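Long-range contact in xyloglucanase (Paenibacillus pabuli, PDB 2JEP), which hydrolyses the beta-1,4-glucan backbone of xyloglucan, a polysaccharide of the plant cell wall, as a family 5 glycoside hydrolase: residues N200-Q212 against Y238-S250. Numbering follows the deposited sequence.
Sequences NAYNQIFVDTVRQ and YGFTLPTDNYRSS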
loop_
_atom_site.group_PDB
_atom_site.type_symbol
_atom_site.label_atom_id
_atom_site.label_comp_id
_atom_site.label_asym_id
_atom_site.label_seq_id
_atom_site.Cartn_x
_atom_site.Cartn_y
_atom_site.Cartn_z
ATOM N N ASN A 200 -3.805 16.420 3.978
ATOM C CA ASN A 200 -4.794 16.172 5.027
ATOM C C ASN A 200 -6.206 16.450 4.518
ATOM O O ASN A 200 -7.156 15.740 4.857
ATOM C CB ASN A 200 -4.511 17.025 6.266
ATOM C CG ASN A 200 -3.221 16.669 6.984
ATOM O OD1 ASN A 200 -2.860 15.490 7.113
ATOM N ND2 ASN A 200 -2.558 17.695 7.541
ATOM N N ALA A 201 -6.338 17.488 3.691
ATOM C CA ALA A 201 -7.641 17.812 3.105
ATOM C C ALA A 201 -8.130 16.681 2.219
ATOM O O ALA A 201 -9.304 16.342 2.245
ATOM C CB ALA A 201 -7.581 19.130 2.340
ATOM N N TYR A 202 -7.240 16.088 1.420
ATOM C CA TYR A 202 -7.638 14.954 0.583
ATOM C C TYR A 202 -8.136 13.822 1.480
ATOM O O TYR A 202 -9.179 13.224 1.221
ATOM C CB TYR A 202 -6.501 14.454 -0.325
ATOM C CG TYR A 202 -5.830 15.480 -1.210
ATOM C CD1 TYR A 202 -6.455 16.659 -1.585
ATOM C CD2 TYR A 202 -4.545 15.249 -1.703
ATOM C CE1 TYR A 202 -5.810 17.590 -2.355
ATOM C CE2 TYR A 202 -3.888 16.181 -2.480
ATOM C CZ TYR A 202 -4.514 17.363 -2.807
ATOM O OH TYR A 202 -3.838 18.284 -3.554
ATOM N N ASN A 203 -7.389 13.503 2.535
ATOM C CA ASN A 203 -7.846 12.402 3.396
ATOM C C ASN A 203 -9.228 12.695 3.975
ATOM O O ASN A 203 -10.055 11.793 4.060
ATOM C CB ASN A 203 -6.860 12.116 4.535
ATOM C CG ASN A 203 -5.658 11.298 4.094
ATOM O OD1 ASN A 203 -5.743 10.525 3.149
ATOM N ND2 ASN A 203 -4.535 11.430 4.815
ATOM N N GLN A 204 -9.463 13.939 4.376
ATOM C CA GLN A 204 -10.776 14.305 4.963
ATOM C C GLN A 204 -11.901 14.203 3.942
ATOM O O GLN A 204 -12.983 13.699 4.227
ATOM C CB GLN A 204 -10.708 15.705 5.566
ATOM C CG GLN A 204 -11.957 16.037 6.380
ATOM C CD GLN A 204 -12.071 15.124 7.588
ATOM O OE1 GLN A 204 -11.253 15.207 8.516
ATOM N NE2 GLN A 204 -13.041 14.207 7.565
ATOM N N ILE A 205 -11.652 14.729 2.743
ATOM C CA ILE A 205 -12.624 14.625 1.639
ATOM C C ILE A 205 -12.946 13.171 1.324
ATOM O O ILE A 205 -14.124 12.793 1.139
ATOM C CB ILE A 205 -12.084 15.358 0.367
ATOM C CG1 ILE A 205 -12.052 16.871 0.608
ATOM C CG2 ILE A 205 -12.948 15.051 -0.863
ATOM C CD1 ILE A 205 -11.111 17.625 -0.348
ATOM N N PHE A 206 -11.902 12.353 1.239
ATOM C CA PHE A 206 -12.093 10.922 1.004
ATOM C C PHE A 206 -13.009 10.315 2.059
ATOM O O PHE A 206 -13.995 9.637 1.730
ATOM C CB PHE A 206 -10.713 10.236 0.963
ATOM C CG PHE A 206 -10.732 8.774 1.240
ATOM C CD1 PHE A 206 -11.137 7.865 0.277
ATOM C CD2 PHE A 206 -10.278 8.278 2.454
ATOM C CE1 PHE A 206 -11.072 6.487 0.543
ATOM C CE2 PHE A 206 -10.219 6.931 2.707
ATOM C CZ PHE A 206 -10.627 6.028 1.755
ATOM N N VAL A 207 -12.672 10.501 3.329
ATOM C CA VAL A 207 -13.447 9.868 4.392
ATOM C C VAL A 207 -14.919 10.288 4.305
ATOM O O VAL A 207 -15.813 9.447 4.262
ATOM C CB VAL A 207 -12.849 10.173 5.790
ATOM C CG1 VAL A 207 -13.822 9.757 6.906
ATOM C CG2 VAL A 207 -11.445 9.494 5.982
ATOM N N ASP A 208 -15.155 11.589 4.262
ATOM C CA ASP A 208 -16.532 12.069 4.308
ATOM C C ASP A 208 -17.308 11.704 3.049
ATOM O O ASP A 208 -18.500 11.400 3.111
ATOM C CB ASP A 208 -16.565 13.574 4.478
ATOM C CG ASP A 208 -16.003 14.048 5.828
ATOM O OD1 ASP A 208 -15.996 13.289 6.802
ATOM O OD2 ASP A 208 -15.599 15.218 5.911
ATOM N N THR A 209 -16.642 11.730 1.897
ATOM C CA THR A 209 -17.307 11.361 0.661
ATOM C C THR A 209 -17.705 9.895 0.676
ATOM O O THR A 209 -18.831 9.539 0.322
ATOM C CB THR A 209 -16.378 11.661 -0.555
ATOM O OG1 THR A 209 -16.121 13.070 -0.627
ATOM C CG2 THR A 209 -16.980 11.202 -1.856
ATOM N N VAL A 210 -16.775 9.029 1.064
ATOM C CA VAL A 210 -17.084 7.600 1.102
ATOM C C VAL A 210 -18.239 7.322 2.052
ATOM O O VAL A 210 -19.142 6.534 1.724
ATOM C CB VAL A 210 -15.830 6.779 1.488
ATOM C CG1 VAL A 210 -16.214 5.342 1.865
ATOM C CG2 VAL A 210 -14.822 6.830 0.342
ATOM N N ARG A 211 -18.220 7.932 3.234
ATOM C CA ARG A 211 -19.256 7.622 4.212
ATOM C C ARG A 211 -20.646 7.979 3.693
ATOM O O ARG A 211 -21.611 7.335 4.064
ATOM C CB ARG A 211 -19.025 8.377 5.520
ATOM C CG ARG A 211 -17.786 8.009 6.306
ATOM C CD ARG A 211 -17.569 6.548 6.476
ATOM N NE ARG A 211 -16.452 6.262 7.345
ATOM C CZ ARG A 211 -15.892 5.071 7.439
ATOM N NH1 ARG A 211 -16.297 4.079 6.654
ATOM N NH2 ARG A 211 -14.898 4.899 8.294
ATOM N N GLN A 212 -20.741 9.020 2.879
ATOM C CA GLN A 212 -22.052 9.502 2.427
ATOM C C GLN A 212 -22.578 8.772 1.191
ATOM O O GLN A 212 -23.670 9.088 0.703
ATOM C CB GLN A 212 -22.000 10.998 2.208
ATOM C CG GLN A 212 -21.765 11.752 3.497
ATOM C CD GLN A 212 -21.621 13.218 3.253
ATOM O OE1 GLN A 212 -20.507 13.731 3.144
ATOM N NE2 GLN A 212 -22.747 13.905 3.118
ATOM N N TYR A 238 5.232 17.312 11.876
ATOM C CA TYR A 238 5.433 17.871 10.547
ATOM C C TYR A 238 4.163 18.321 9.867
ATOM O O TYR A 238 4.221 18.917 8.781
ATOM C CB TYR A 238 6.126 16.849 9.631
ATOM C CG TYR A 238 7.538 16.512 10.073
ATOM C CD1 TYR A 238 8.601 17.346 9.741
ATOM C CD2 TYR A 238 7.798 15.373 10.827
ATOM C CE1 TYR A 238 9.907 17.032 10.137
ATOM C CE2 TYR A 238 9.101 15.043 11.212
ATOM C CZ TYR A 238 10.150 15.883 10.875
ATOM O OH TYR A 238 11.430 15.524 11.269
ATOM N N GLY A 239 3.029 18.075 10.503
ATOM C CA GLY A 239 1.760 18.536 9.962
ATOM C C GLY A 239 0.678 17.496 9.752
ATOM O O GLY A 239 -0.454 17.857 9.428
ATOM N N PHE A 240 0.984 16.205 9.920
ATOM C CA PHE A 240 -0.084 15.209 9.741
ATOM C C PHE A 240 -1.207 15.449 10.748
ATOM O O PHE A 240 -0.942 15.703 11.914
ATOM C CB PHE A 240 0.464 13.791 9.942
ATOM C CG PHE A 240 -0.549 12.692 9.706
ATOM C CD1 PHE A 240 -1.012 12.412 8.438
ATOM C CD2 PHE A 240 -1.070 11.970 10.761
ATOM C CE1 PHE A 240 -1.925 11.392 8.242
ATOM C CE2 PHE A 240 -2.010 10.977 10.556
ATOM C CZ PHE A 240 -2.430 10.690 9.299
ATOM N N THR A 241 -2.452 15.341 10.289
ATOM C CA THR A 241 -3.604 15.334 11.159
ATOM C C THR A 241 -4.492 14.137 10.873
ATOM O O THR A 241 -4.589 13.683 9.733
ATOM C CB THR A 241 -4.421 16.636 11.097
ATOM O OG1 THR A 241 -4.939 16.812 9.780
ATOM C CG2 THR A 241 -3.571 17.847 11.512
ATOM N N LEU A 242 -5.130 13.625 11.912
ATOM C CA LEU A 242 -6.077 12.530 11.764
ATOM C C LEU A 242 -7.420 13.083 11.294
ATOM O O LEU A 242 -7.901 14.084 11.813
ATOM C CB LEU A 242 -6.244 11.778 13.089
ATOM C CG LEU A 242 -5.017 10.945 13.472
ATOM C CD1 LEU A 242 -5.023 10.689 14.978
ATOM C CD2 LEU A 242 -4.932 9.647 12.656
ATOM N N PRO A 243 -8.046 12.437 10.303
ATOM C CA PRO A 243 -9.331 12.937 9.862
ATOM C C PRO A 243 -10.420 12.742 10.902
ATOM O O PRO A 243 -10.350 11.806 11.689
ATOM C CB PRO A 243 -9.636 12.086 8.631
ATOM C CG PRO A 243 -8.832 10.896 8.773
ATOM C CD PRO A 243 -7.630 11.244 9.549
ATOM N N THR A 244 -11.431 13.604 10.890
ATOM C CA THR A 244 -12.653 13.325 11.618
ATOM C C THR A 244 -13.466 12.324 10.790
ATOM O O THR A 244 -13.208 12.128 9.610
ATOM C CB THR A 244 -13.487 14.615 11.839
ATOM O OG1 THR A 244 -13.820 15.216 10.576
ATOM C CG2 THR A 244 -12.716 15.636 12.684
ATOM N N ASP A 245 -14.470 11.707 11.395
ATOM C CA ASP A 245 -15.281 10.725 10.676
ATOM C C ASP A 245 -16.734 10.838 11.124
ATOM O O ASP A 245 -17.374 9.864 11.506
ATOM C CB ASP A 245 -14.691 9.324 10.922
ATOM C CG ASP A 245 -15.157 8.279 9.907
ATOM O OD1 ASP A 245 -15.891 8.607 8.955
ATOM O OD2 ASP A 245 -14.756 7.112 10.075
ATOM N N ASN A 246 -17.250 12.060 11.037
ATOM C CA ASN A 246 -18.563 12.356 11.620
ATOM C C ASN A 246 -19.750 11.853 10.804
ATOM O O ASN A 246 -20.877 11.822 11.308
ATOM C CB ASN A 246 -18.697 13.849 11.881
ATOM C CG ASN A 246 -17.734 14.352 12.910
ATOM O OD1 ASN A 246 -17.086 15.415 12.709
ATOM N ND2 ASN A 246 -17.614 13.637 14.008
ATOM N N TYR A 247 -19.517 11.438 9.555
ATOM C CA TYR A 247 -20.577 10.860 8.722
ATOM C C TYR A 247 -20.644 9.338 8.779
ATOM O O TYR A 247 -21.441 8.724 8.055
ATOM C CB TYR A 247 -20.452 11.307 7.256
ATOM C CG TYR A 247 -20.573 12.798 7.102
ATOM C CD1 TYR A 247 -21.825 13.397 6.942
ATOM C CD2 TYR A 247 -19.453 13.626 7.159
ATOM C CE1 TYR A 247 -21.942 14.771 6.801
ATOM C CE2 TYR A 247 -19.557 15.007 7.037
ATOM C CZ TYR A 247 -20.812 15.567 6.858
ATOM O OH TYR A 247 -20.941 16.930 6.742
ATOM N N ARG A 248 -19.795 8.717 9.603
ATOM C CA ARG A 248 -19.740 7.278 9.679
ATOM C C ARG A 248 -21.008 6.739 10.324
ATOM O O ARG A 248 -21.747 7.461 11.014
ATOM C CB ARG A 248 -18.513 6.825 10.470
ATOM C CG ARG A 248 -18.642 7.002 11.955
ATOM C CD ARG A 248 -17.355 6.710 12.650
ATOM N NE ARG A 248 -17.565 6.571 14.077
ATOM C CZ ARG A 248 -16.637 6.201 14.937
ATOM N NH1 ARG A 248 -15.386 5.983 14.537
ATOM N NH2 ARG A 248 -16.955 6.075 16.211
ATOM N N SER A 249 -21.228 5.454 10.116
ATOM C CA SER A 249 -22.357 4.749 10.697
ATOM C C SER A 249 -22.417 4.927 12.192
ATOM O O SER A 249 -21.422 4.767 12.907
ATOM C CB SER A 249 -22.195 3.271 10.447
ATOM O OG SER A 249 -23.209 2.533 11.129
ATOM N N SER A 250 -23.629 5.200 12.674
ATOM C CA SER A 250 -23.936 5.258 14.101
ATOM C C SER A 250 -23.658 3.966 14.827
ATOM O O SER A 250 -23.565 3.942 16.055
ATOM C CB SER A 250 -25.426 5.546 14.281
ATOM O OG SER A 250 -25.732 6.795 13.725
HETATM O O HOH W 1 -4.521 13.337 7.039
HETATM O O HOH W 2 -16.091 14.209 9.386
HETATM O O HOH W 3 -17.166 10.915 7.963
#
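N200, Q204 and R211, spaced along one flank of helix 193-211, take hold of an irregular loop, 239-248, that runs beside them on the outside of the (beta/alpha)8 barrel. The helix leads into barrel strand 222-225, and the loop is part of the connection to the next strand, 259-265. The N200 amide spans the backbone of G239 and T241: N200 ND2 gives a hydrogen to G239 O (2.8 Å), while N200 OD1 accepts T241 N at 3.2 Å, a nearly straight bond arriving from above the carbonyl plane. Water 1 also donates to N200 OD1 and to T241 O, and takes a hydrogen from N203 ND2, which bonds P225 O as well; N203 OD1 is hydrogen-bonded to S179 OG.

One turn on, Q204 reads both polar backbone atoms of T244. Its CG lies anti to the backbone N (chi1 -171°) and its side chain bends at chi2, carrying the amide across to the loop; Q204 OE1 receives T244 N in its carbonyl plane, on a lone pair (2.9 Å), and Q204 NE2 donates to T244 O at 2.9 Å. Weak bonds from NE2 to both D208 oxygens tether the amide further. D208 OD1 accepts from waters 2 and 3, which continue to N246 N and Y247 N in the D245-R248 type I turn; water 2 also bonds T244 OG1, and water 3 donates to D245 OD1. V207 CG2 packs against CG of the P243 ring.

R211 closes the contact with a side-on salt bridge to D245, while its NH1 donates to R220 O and N217 O. Guanidinium and carboxylate are nearly coplanar (12°), each oxygen using its syn lone pair. With an alanine here, the D245 carboxylate would probably lose its countercharge and R220 O and N217 O a shared donor. R211 NE meets D245 OD1 at 2.9 Å and R211 NH2 meets D245 OD2 at 2.8 Å.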